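Local coordinates for conserved hypothetical secreted protein (Helicobacter pylori, PDB 4RNZ) that probably acts as a zinc-dependent M23-family endopeptidase on peptidoglycan and takes part in determining the cell shape of the bacterium, at residues Y197-S202 with D223-H228; S230-A235 with G287-T292; V263-S268 with H299-V304. One frame throughout, in Å; residues are numbered along the deposited sequence.

Contact 1: Y197-S202 with D223-H228; sequences YTRISS and DYAAKH. With ZN (zinc ion), chain B.
Asp-223 is matched by two residues on the other strand, Ser-201 and Ser-202, which makes a classic beta bulge: the antiparallel register moves by one residue between the Ile-200/Tyr-224 pair and the Ser-202/Asp-223 pair. The backbone bonds define the ladder. Asp-223 N donates to Ser-202 O at 2.9 Å in a straight line (180° at the hydrogen), whereas Ser-201 N reaches Asp-223 O through a bent bond, 131° at the hydrogen. Farther along, Ala-225 N bonds to Arg-199 O and Thr-198 N to Ala-225 O.

Metal and water both engage the carboxylate. OD1 of Asp-223 binds zinc at 2.0 Å, in a site completed by His-219, His-301 and Glu-34. OD2 accepts a hydrogen bond of 2.9 Å from a water that also sits 2.7 Å from Ser-201 OG, a second-shell link that should limit rotation of the carboxylate.

The apolar contacts gather round Tyr-224. Tyr-197 has CG between its backbone N and carbonyl carbon, which sets its ring beside Tyr-224, CD1 to CD1 3.4 Å and planes inclined at 36°. Ile-200 runs alongside, CG1 4.0 Å from Tyr-224 CD1.

Strand 222-225 lies between strands 199-202 and 299-306, whose Leu-300 and Phe-302 pack on Tyr-224.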
loop_
_atom_site.group_PDB
_atom_site.type_symbol
_atom_site.label_atom_id
_atom_site.label_comp_id
_atom_site.label_asym_id
_atom_site.label_seq_id
_atom_site.Cartn_x
_atom_site.Cartn_y
_atom_site.Cartn_z
ATOM N N TYR A 197 -12.753 -0.973 22.299
ATOM C CA TYR A 197 -12.943 0.462 22.149
ATOM C C TYR A 197 -14.305 0.856 22.667
ATOM O O TYR A 197 -15.215 0.031 22.649
ATOM C CB TYR A 197 -12.806 0.868 20.693
ATOM C CG TYR A 197 -13.809 0.278 19.750
ATOM C CD1 TYR A 197 -13.565 -0.932 19.104
ATOM C CD2 TYR A 197 -14.991 0.953 19.465
ATOM C CE1 TYR A 197 -14.494 -1.470 18.214
ATOM C CE2 TYR A 197 -15.924 0.442 18.571
ATOM C CZ TYR A 197 -15.665 -0.764 17.945
ATOM O OH TYR A 197 -16.588 -1.266 17.081
ATOM N N THR A 198 -14.427 2.110 23.095
ATOM C CA THR A 198 -15.694 2.681 23.534
ATOM C C THR A 198 -16.443 3.238 22.330
ATOM O O THR A 198 -17.662 3.060 22.201
ATOM C CB THR A 198 -15.478 3.756 24.614
ATOM O OG1 THR A 198 -14.574 4.746 24.148
ATOM C CG2 THR A 198 -14.871 3.132 25.872
ATOM N N ARG A 199 -15.710 3.882 21.423
ATOM C CA ARG A 199 -16.258 4.238 20.118
ATOM C C ARG A 199 -15.091 4.468 19.144
ATOM O O ARG A 199 -13.965 4.690 19.551
ATOM C CB ARG A 199 -17.135 5.508 20.212
ATOM C CG ARG A 199 -16.311 6.765 20.376
ATOM C CD ARG A 199 -17.062 7.972 20.923
ATOM N NE ARG A 199 -16.134 9.099 20.890
ATOM C CZ ARG A 199 -15.933 9.886 19.836
ATOM N NH1 ARG A 199 -16.635 9.724 18.717
ATOM N NH2 ARG A 199 -15.033 10.862 19.907
ATOM N N ILE A 200 -15.385 4.425 17.859
ATOM C CA ILE A 200 -14.420 4.825 16.843
ATOM C C ILE A 200 -14.482 6.349 16.806
ATOM O O ILE A 200 -15.496 6.898 16.438
ATOM C CB ILE A 200 -14.783 4.174 15.500
ATOM C CG1 ILE A 200 -14.491 2.682 15.625
ATOM C CG2 ILE A 200 -14.041 4.824 14.340
ATOM C CD1 ILE A 200 -14.834 1.830 14.427
ATOM N N SER A 201 -13.433 7.033 17.260
ATOM C CA SER A 201 -13.447 8.513 17.273
ATOM C C SER A 201 -13.100 9.125 15.918
ATOM O O SER A 201 -13.353 10.289 15.678
ATOM C CB SER A 201 -12.507 9.067 18.339
ATOM O OG SER A 201 -11.216 8.548 18.156
ATOM N N SER A 202 -12.514 8.348 15.022
ATOM C CA SER A 202 -12.221 8.862 13.702
ATOM C C SER A 202 -11.973 7.702 12.752
ATOM O O SER A 202 -11.010 6.965 12.924
ATOM C CB SER A 202 -11.003 9.790 13.735
ATOM O OG SER A 202 -10.847 10.414 12.473
ATOM N N ASP A 223 -9.084 5.457 14.476
ATOM C CA ASP A 223 -8.824 5.858 15.857
ATOM C C ASP A 223 -9.885 5.225 16.737
ATOM O O ASP A 223 -11.084 5.462 16.565
ATOM C CB ASP A 223 -8.832 7.381 16.006
ATOM C CG ASP A 223 -7.615 8.027 15.387
ATOM O OD1 ASP A 223 -6.655 7.311 15.056
ATOM O OD2 ASP A 223 -7.604 9.255 15.226
ATOM N N TYR A 224 -9.423 4.386 17.656
ATOM C CA TYR A 224 -10.309 3.666 18.566
ATOM C C TYR A 224 -10.167 4.338 19.905
ATOM O O TYR A 224 -9.085 4.292 20.491
ATOM C CB TYR A 224 -9.872 2.222 18.734
ATOM C CG TYR A 224 -10.101 1.276 17.565
ATOM C CD1 TYR A 224 -11.377 0.831 17.219
ATOM C CD2 TYR A 224 -9.013 0.767 16.843
ATOM C CE1 TYR A 224 -11.565 -0.058 16.176
ATOM C CE2 TYR A 224 -9.194 -0.121 15.815
ATOM C CZ TYR A 224 -10.468 -0.539 15.485
ATOM O OH TYR A 224 -10.620 -1.429 14.446
ATOM N N ALA A 225 -11.220 4.999 20.368
ATOM C CA ALA A 225 -11.201 5.577 21.718
ATOM C C ALA A 225 -11.223 4.427 22.721
ATOM O O ALA A 225 -12.046 3.528 22.627
ATOM C CB ALA A 225 -12.388 6.511 21.931
ATOM N N ALA A 226 -10.268 4.424 23.633
ATOM C CA ALA A 226 -10.200 3.409 24.658
ATOM C C ALA A 226 -9.571 3.971 25.903
ATOM O O ALA A 226 -8.875 4.968 25.857
ATOM C CB ALA A 226 -9.383 2.240 24.178
ATOM N N LYS A 227 -9.774 3.274 27.004
ATOM C CA LYS A 227 -9.170 3.635 28.277
ATOM C C LYS A 227 -7.678 3.488 28.258
ATOM O O LYS A 227 -7.124 2.524 27.705
ATOM C CB LYS A 227 -9.740 2.760 29.396
ATOM C CG LYS A 227 -9.086 3.003 30.746
ATOM C CD LYS A 227 -9.960 2.535 31.891
ATOM C CE LYS A 227 -9.414 3.025 33.220
ATOM N NZ LYS A 227 -10.503 3.031 34.231
ATOM N N HIS A 228 -7.011 4.441 28.899
ATOM C CA HIS A 228 -5.568 4.368 29.049
ATOM C C HIS A 228 -5.219 3.039 29.704
ATOM O O HIS A 228 -5.870 2.632 30.675
ATOM C CB HIS A 228 -5.058 5.557 29.874
ATOM C CG HIS A 228 -3.571 5.655 29.904
ATOM N ND1 HIS A 228 -2.801 4.925 30.781
ATOM C CD2 HIS A 228 -2.705 6.356 29.136
ATOM C CE1 HIS A 228 -1.523 5.177 30.561
ATOM N NE2 HIS A 228 -1.438 6.039 29.564
HETATM ZN ZN ZN B . -5.487 8.151 13.704
HETATM O O HOH W 1 -9.608 10.404 16.926
#

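Contact 2: S230-A235 with G287-T292; sequences SLIHSA and GRVGST
The guanidinium of Arg-288 carries Leu-231 on one face: the methyl CD2 sits over the centre of the group, 3.9 Å from Arg-288 CZ. Both side chains leave a non-hydrogen-bonded antiparallel pair on the same side of a small three-stranded sheet, in which strand 285-289 lies between strands 231-233 and 269-270. They run side by side, Arg-288 extended from CG to NE, which carries the flat group out over the leucine tip. At the polar end, Arg-288 NH1 is hydrogen-bonded to Gly-229 O, just ahead of strand 231-233.

Ile-232 points to the other face, where it crosses Val-289 at about a right angle, with CG1 of Ile-232 3.9 Å from CG2 of Val-289. That valine methyl also meets Ser-230 CB at 3.8 Å. Edge strand 231-233 thereby brings Ile-232 against Tyr-264, Met-267 and Leu-300, joining the small sheet to the zinc-bearing one.

Gly-287 pairs with Ile-232 at backbone angles (161°/-157°) where any CB would strike the preceding carbonyl. Gly-287 O accepts from Ile-232 N at 2.9 Å, the donor standing well above the carbonyl plane. By contrast, Val-289 N approaches Ser-230 O at 2.8 Å within the carbonyl plane.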
loop_
_atom_site.group_PDB
_atom_site.type_symbol
_atom_site.label_atom_id
_atom_site.label_comp_id
_atom_site.label_asym_id
_atom_site.label_seq_id
_atom_site.Cartn_x
_atom_site.Cartn_y
_atom_site.Cartn_z
ATOM N N SER A 230 -5.598 0.062 28.260
ATOM C CA SER A 230 -6.322 -1.031 27.607
ATOM C C SER A 230 -5.357 -1.945 26.805
ATOM O O SER A 230 -4.429 -1.473 26.138
ATOM C CB SER A 230 -7.405 -0.462 26.675
ATOM O OG SER A 230 -8.417 0.234 27.369
ATOM N N LEU A 231 -5.559 -3.249 26.896
ATOM C CA LEU A 231 -4.742 -4.184 26.166
ATOM C C LEU A 231 -4.929 -4.061 24.650
ATOM O O LEU A 231 -6.047 -3.953 24.159
ATOM C CB LEU A 231 -5.032 -5.606 26.595
ATOM C CG LEU A 231 -4.766 -5.904 28.074
ATOM C CD1 LEU A 231 -4.877 -7.397 28.309
ATOM C CD2 LEU A 231 -3.410 -5.387 28.510
ATOM N N ILE A 232 -3.804 -4.100 23.929
ATOM C CA ILE A 232 -3.788 -4.086 22.472
ATOM C C ILE A 232 -3.259 -5.432 22.022
ATOM O O ILE A 232 -2.203 -5.896 22.486
ATOM C CB ILE A 232 -2.883 -2.964 21.915
ATOM C CG1 ILE A 232 -3.370 -1.593 22.429
ATOM C CG2 ILE A 232 -2.884 -2.982 20.382
ATOM C CD1 ILE A 232 -2.371 -0.473 22.232
ATOM N N HIS A 233 -4.033 -6.068 21.150
ATOM C CA HIS A 233 -3.752 -7.378 20.629
ATOM C C HIS A 233 -3.522 -7.282 19.130
ATOM O O HIS A 233 -4.229 -6.546 18.434
ATOM C CB HIS A 233 -4.939 -8.307 20.869
ATOM C CG HIS A 233 -5.242 -8.551 22.314
ATOM N ND1 HIS A 233 -5.023 -9.767 22.919
ATOM C CD2 HIS A 233 -5.757 -7.740 23.269
ATOM C CE1 HIS A 233 -5.366 -9.689 24.196
ATOM N NE2 HIS A 233 -5.828 -8.474 24.430
ATOM N N SER A 234 -2.572 -8.047 18.618
ATOM C CA SER A 234 -2.297 -8.060 17.173
ATOM C C SER A 234 -3.510 -8.526 16.383
ATOM O O SER A 234 -4.085 -9.571 16.669
ATOM C CB SER A 234 -1.120 -8.993 16.844
ATOM O OG SER A 234 -0.859 -8.990 15.447
ATOM N N ALA A 235 -3.874 -7.770 15.356
ATOM C CA ALA A 235 -5.014 -8.120 14.520
ATOM C C ALA A 235 -4.718 -9.289 13.609
ATOM O O ALA A 235 -5.645 -9.807 12.972
ATOM C CB ALA A 235 -5.423 -6.938 13.680
ATOM N N GLY A 287 0.873 -4.648 23.592
ATOM C CA GLY A 287 1.043 -3.438 24.367
ATOM C C GLY A 287 -0.244 -2.928 24.992
ATOM O O GLY A 287 -1.208 -3.675 25.175
ATOM N N ARG A 288 -0.258 -1.636 25.281
ATOM C CA ARG A 288 -1.330 -1.010 25.990
ATOM C C ARG A 288 -1.565 0.352 25.414
ATOM O O ARG A 288 -0.607 1.045 25.026
ATOM C CB ARG A 288 -0.959 -0.850 27.470
ATOM C CG ARG A 288 -0.893 -2.131 28.280
ATOM C CD ARG A 288 -0.479 -1.777 29.716
ATOM N NE ARG A 288 -0.495 -2.928 30.609
ATOM C CZ ARG A 288 -1.559 -3.339 31.302
ATOM N NH1 ARG A 288 -2.723 -2.710 31.217
ATOM N NH2 ARG A 288 -1.458 -4.384 32.086
ATOM N N VAL A 289 -2.824 0.767 25.416
ATOM C CA VAL A 289 -3.220 2.072 24.910
ATOM C C VAL A 289 -2.601 3.205 25.728
ATOM O O VAL A 289 -2.531 3.142 26.965
ATOM C CB VAL A 289 -4.755 2.236 24.964
ATOM C CG1 VAL A 289 -5.189 3.661 24.676
ATOM C CG2 VAL A 289 -5.430 1.286 23.992
ATOM N N GLY A 290 -2.170 4.258 25.043
ATOM C CA GLY A 290 -1.740 5.491 25.713
ATOM C C GLY A 290 -2.351 6.691 25.039
ATOM O O GLY A 290 -3.348 6.574 24.313
ATOM N N SER A 291 -1.768 7.858 25.293
ATOM C CA SER A 291 -1.960 9.012 24.408
ATOM C C SER A 291 -0.617 9.630 23.959
ATOM O O SER A 291 -0.559 10.830 23.676
ATOM C CB SER A 291 -2.823 10.060 25.092
ATOM O OG SER A 291 -2.068 10.703 26.084
ATOM N N THR A 292 0.442 8.811 23.856
ATOM C CA THR A 292 1.777 9.293 23.427
ATOM C C THR A 292 1.694 9.873 22.019
ATOM O O THR A 292 0.867 9.440 21.221
ATOM C CB THR A 292 2.910 8.200 23.472
ATOM O OG1 THR A 292 2.498 6.991 22.806
ATOM C CG2 THR A 292 3.347 7.882 24.919
#

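Contact 3: V263-S268 with H299-V304; sequences VYAHMS and HLHFGV. With ZN (zinc ion), chain B.
His-301 and Ala-265 form a hydrogen-bonded antiparallel pair, and the side chain of His-301 leads from this ladder to the metal. Its CB lies 4.1 Å from Ala-265 CB and 3.6 Å from CD2 of His-266, which it meets at the edge of that ring, near its plane. With CG anti to the backbone N (chi1 171°), the imidazole swings to the zinc, and ND1 binds the ion at 2.0 Å. At the ring edge, CD2 of His-301 lies near Val-263 CG1, close to the ring plane. Backbone bonds fix the base of the residue: Ala-265 N donates to His-301 O at 2.9 Å, and the longer return bond from His-301 N meets Ala-265 O from above the carbonyl plane.

His-299 and His-301 form the His-x-His motif of M23 metallopeptidases, the second histidine being the zinc ligand here. The rings of His-266 and His-299 are inclined at 45°, with His-299 CE1 over one face of His-266, offset toward the rim, and His-299 NE2 3.3 Å from His-266 CD2. His-266 ND1 bonds to Thr-292 O and NE2 to Glu-34 OE1.

On the opposite face of the two strands, Tyr-264 and Phe-302 lie side by side, pointing the same way. Phe-302 CD1 lies over one face of the tyrosine, and CE1 approaches Tyr-264 CE2 at 3.5 Å. The tyrosine hydroxyl is hydrogen-bonded to Ala-235 N.

One face thus holds this aromatic pair; on the other His-301 binds the metal with Val-263 and Ala-265 packed beside it. Glu-34 binds zinc through OE2, so His-266 is a second-shell residue whose bond to OE1 is consistent with steadying that first-shell ligand.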
loop_
_atom_site.group_PDB
_atom_site.type_symbol
_atom_site.label_atom_id
_atom_site.label_comp_id
_atom_site.label_asym_id
_atom_site.label_seq_id
_atom_site.Cartn_x
_atom_site.Cartn_y
_atom_site.Cartn_z
ATOM N N VAL A 263 -0.129 -1.046 11.662
ATOM C CA VAL A 263 0.446 -0.028 12.551
ATOM C C VAL A 263 -0.439 0.163 13.775
ATOM O O VAL A 263 -1.628 0.351 13.632
ATOM C CB VAL A 263 0.549 1.302 11.787
ATOM C CG1 VAL A 263 0.875 2.476 12.712
ATOM C CG2 VAL A 263 1.579 1.171 10.673
ATOM N N TYR A 264 0.157 0.143 14.960
ATOM C CA TYR A 264 -0.557 0.283 16.223
ATOM C C TYR A 264 0.108 1.377 17.024
ATOM O O TYR A 264 1.169 1.141 17.593
ATOM C CB TYR A 264 -0.428 -1.014 17.012
ATOM C CG TYR A 264 -0.945 -2.221 16.292
ATOM C CD1 TYR A 264 -0.163 -2.884 15.366
ATOM C CD2 TYR A 264 -2.214 -2.705 16.551
ATOM C CE1 TYR A 264 -0.643 -4.006 14.691
ATOM C CE2 TYR A 264 -2.699 -3.820 15.894
ATOM C CZ TYR A 264 -1.906 -4.476 14.977
ATOM O OH TYR A 264 -2.405 -5.567 14.316
ATOM N N ALA A 265 -0.505 2.558 17.082
ATOM C CA ALA A 265 0.166 3.745 17.605
ATOM C C ALA A 265 -0.526 4.364 18.816
ATOM O O ALA A 265 -1.710 4.131 19.074
ATOM C CB ALA A 265 0.311 4.798 16.503
ATOM N N HIS A 266 0.259 5.199 19.494
ATOM C CA HIS A 266 -0.077 5.909 20.708
ATOM C C HIS A 266 -0.051 5.009 21.943
ATOM O O HIS A 266 -0.800 5.233 22.873
ATOM C CB HIS A 266 -1.424 6.636 20.591
ATOM C CG HIS A 266 -1.485 7.599 19.447
ATOM N ND1 HIS A 266 -0.702 8.728 19.386
ATOM C CD2 HIS A 266 -2.219 7.590 18.310
ATOM C CE1 HIS A 266 -0.954 9.376 18.264
ATOM N NE2 HIS A 266 -1.865 8.701 17.592
ATOM N N MET A 267 0.820 4.018 21.962
ATOM C CA MET A 267 0.833 3.070 23.053
ATOM C C MET A 267 1.445 3.708 24.306
ATOM O O MET A 267 2.294 4.591 24.200
ATOM C CB MET A 267 1.635 1.835 22.675
ATOM C CG MET A 267 1.068 1.040 21.526
ATOM S SD MET A 267 1.800 -0.590 21.546
ATOM C CE MET A 267 1.160 -1.130 19.974
ATOM N N SER A 268 1.003 3.264 25.485
ATOM C CA SER A 268 1.642 3.664 26.744
ATOM C C SER A 268 2.790 2.718 27.036
ATOM O O SER A 268 3.728 3.090 27.730
ATOM C CB SER A 268 0.648 3.717 27.912
ATOM O OG SER A 268 -0.064 2.500 28.046
ATOM N N HIS A 299 -6.374 6.954 22.808
ATOM C CA HIS A 299 -6.883 6.140 21.695
ATOM C C HIS A 299 -5.771 5.301 21.076
ATOM O O HIS A 299 -4.595 5.589 21.240
ATOM C CB HIS A 299 -7.546 7.026 20.611
ATOM C CG HIS A 299 -6.590 7.930 19.890
ATOM N ND1 HIS A 299 -6.005 9.022 20.491
ATOM C CD2 HIS A 299 -6.114 7.903 18.618
ATOM C CE1 HIS A 299 -5.206 9.628 19.626
ATOM N NE2 HIS A 299 -5.256 8.969 18.481
ATOM N N LEU A 300 -6.160 4.231 20.403
ATOM C CA LEU A 300 -5.259 3.453 19.552
ATOM C C LEU A 300 -5.485 3.939 18.125
ATOM O O LEU A 300 -6.610 3.927 17.641
ATOM C CB LEU A 300 -5.585 1.965 19.642
ATOM C CG LEU A 300 -4.914 1.084 18.582
ATOM C CD1 LEU A 300 -3.408 1.108 18.788
ATOM C CD2 LEU A 300 -5.483 -0.306 18.650
ATOM N N HIS A 301 -4.421 4.359 17.457
ATOM C CA HIS A 301 -4.482 4.559 16.020
ATOM C C HIS A 301 -4.071 3.223 15.383
ATOM O O HIS A 301 -2.959 2.750 15.623
ATOM C CB HIS A 301 -3.560 5.693 15.580
ATOM C CG HIS A 301 -3.419 5.796 14.097
ATOM N ND1 HIS A 301 -4.089 6.740 13.361
ATOM C CD2 HIS A 301 -2.734 5.041 13.210
ATOM C CE1 HIS A 301 -3.813 6.574 12.078
ATOM N NE2 HIS A 301 -2.990 5.548 11.960
ATOM N N PHE A 302 -4.974 2.627 14.599
ATOM C CA PHE A 302 -4.764 1.337 13.942
ATOM C C PHE A 302 -4.729 1.553 12.445
ATOM O O PHE A 302 -5.723 1.965 11.852
ATOM C CB PHE A 302 -5.869 0.329 14.318
ATOM C CG PHE A 302 -5.756 -1.041 13.638
ATOM C CD1 PHE A 302 -4.553 -1.735 13.586
ATOM C CD2 PHE A 302 -6.866 -1.622 13.053
ATOM C CE1 PHE A 302 -4.461 -2.979 12.977
ATOM C CE2 PHE A 302 -6.789 -2.863 12.456
ATOM C CZ PHE A 302 -5.578 -3.539 12.401
ATOM N N GLY A 303 -3.568 1.310 11.851
ATOM C CA GLY A 303 -3.370 1.512 10.420
ATOM C C GLY A 303 -3.040 0.238 9.662
ATOM O O GLY A 303 -2.344 -0.638 10.177
ATOM N N VAL A 304 -3.550 0.139 8.436
ATOM C CA VAL A 304 -3.250 -0.971 7.575
ATOM C C VAL A 304 -2.826 -0.436 6.212
ATOM O O VAL A 304 -3.478 0.450 5.669
ATOM C CB VAL A 304 -4.427 -1.945 7.434
ATOM C CG1 VAL A 304 -4.060 -3.097 6.493
ATOM C CG2 VAL A 304 -4.817 -2.498 8.812
HETATM ZN ZN ZN B . -5.487 8.151 13.704
HETATM O O HOH W 2 -2.755 3.591 21.975
#

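How the contacts relate
Along the chain contact 1 closes before the other two open, whereas the segments of contacts 2 and 3 alternate: 230-235, 263-268, 287-292, 299-304. Contacts 1 and 3 have centres about 10 Å apart and belong to one antiparallel sheet, where strand 222-225 adjoins strand 299-306, and each supplies a ligand to the same zinc. Contact 2 lies in a separate three-stranded sheet, its centre about 7 Å from that of contact 3 and about 11 Å from that of contact 1. Its hydrophobic side packs against the larger sheet, and Val-289 O is hydrogen-bonded to Ser-268 OG. The zinc-bearing sheet and the small sheet packed on it thus form one compact unit.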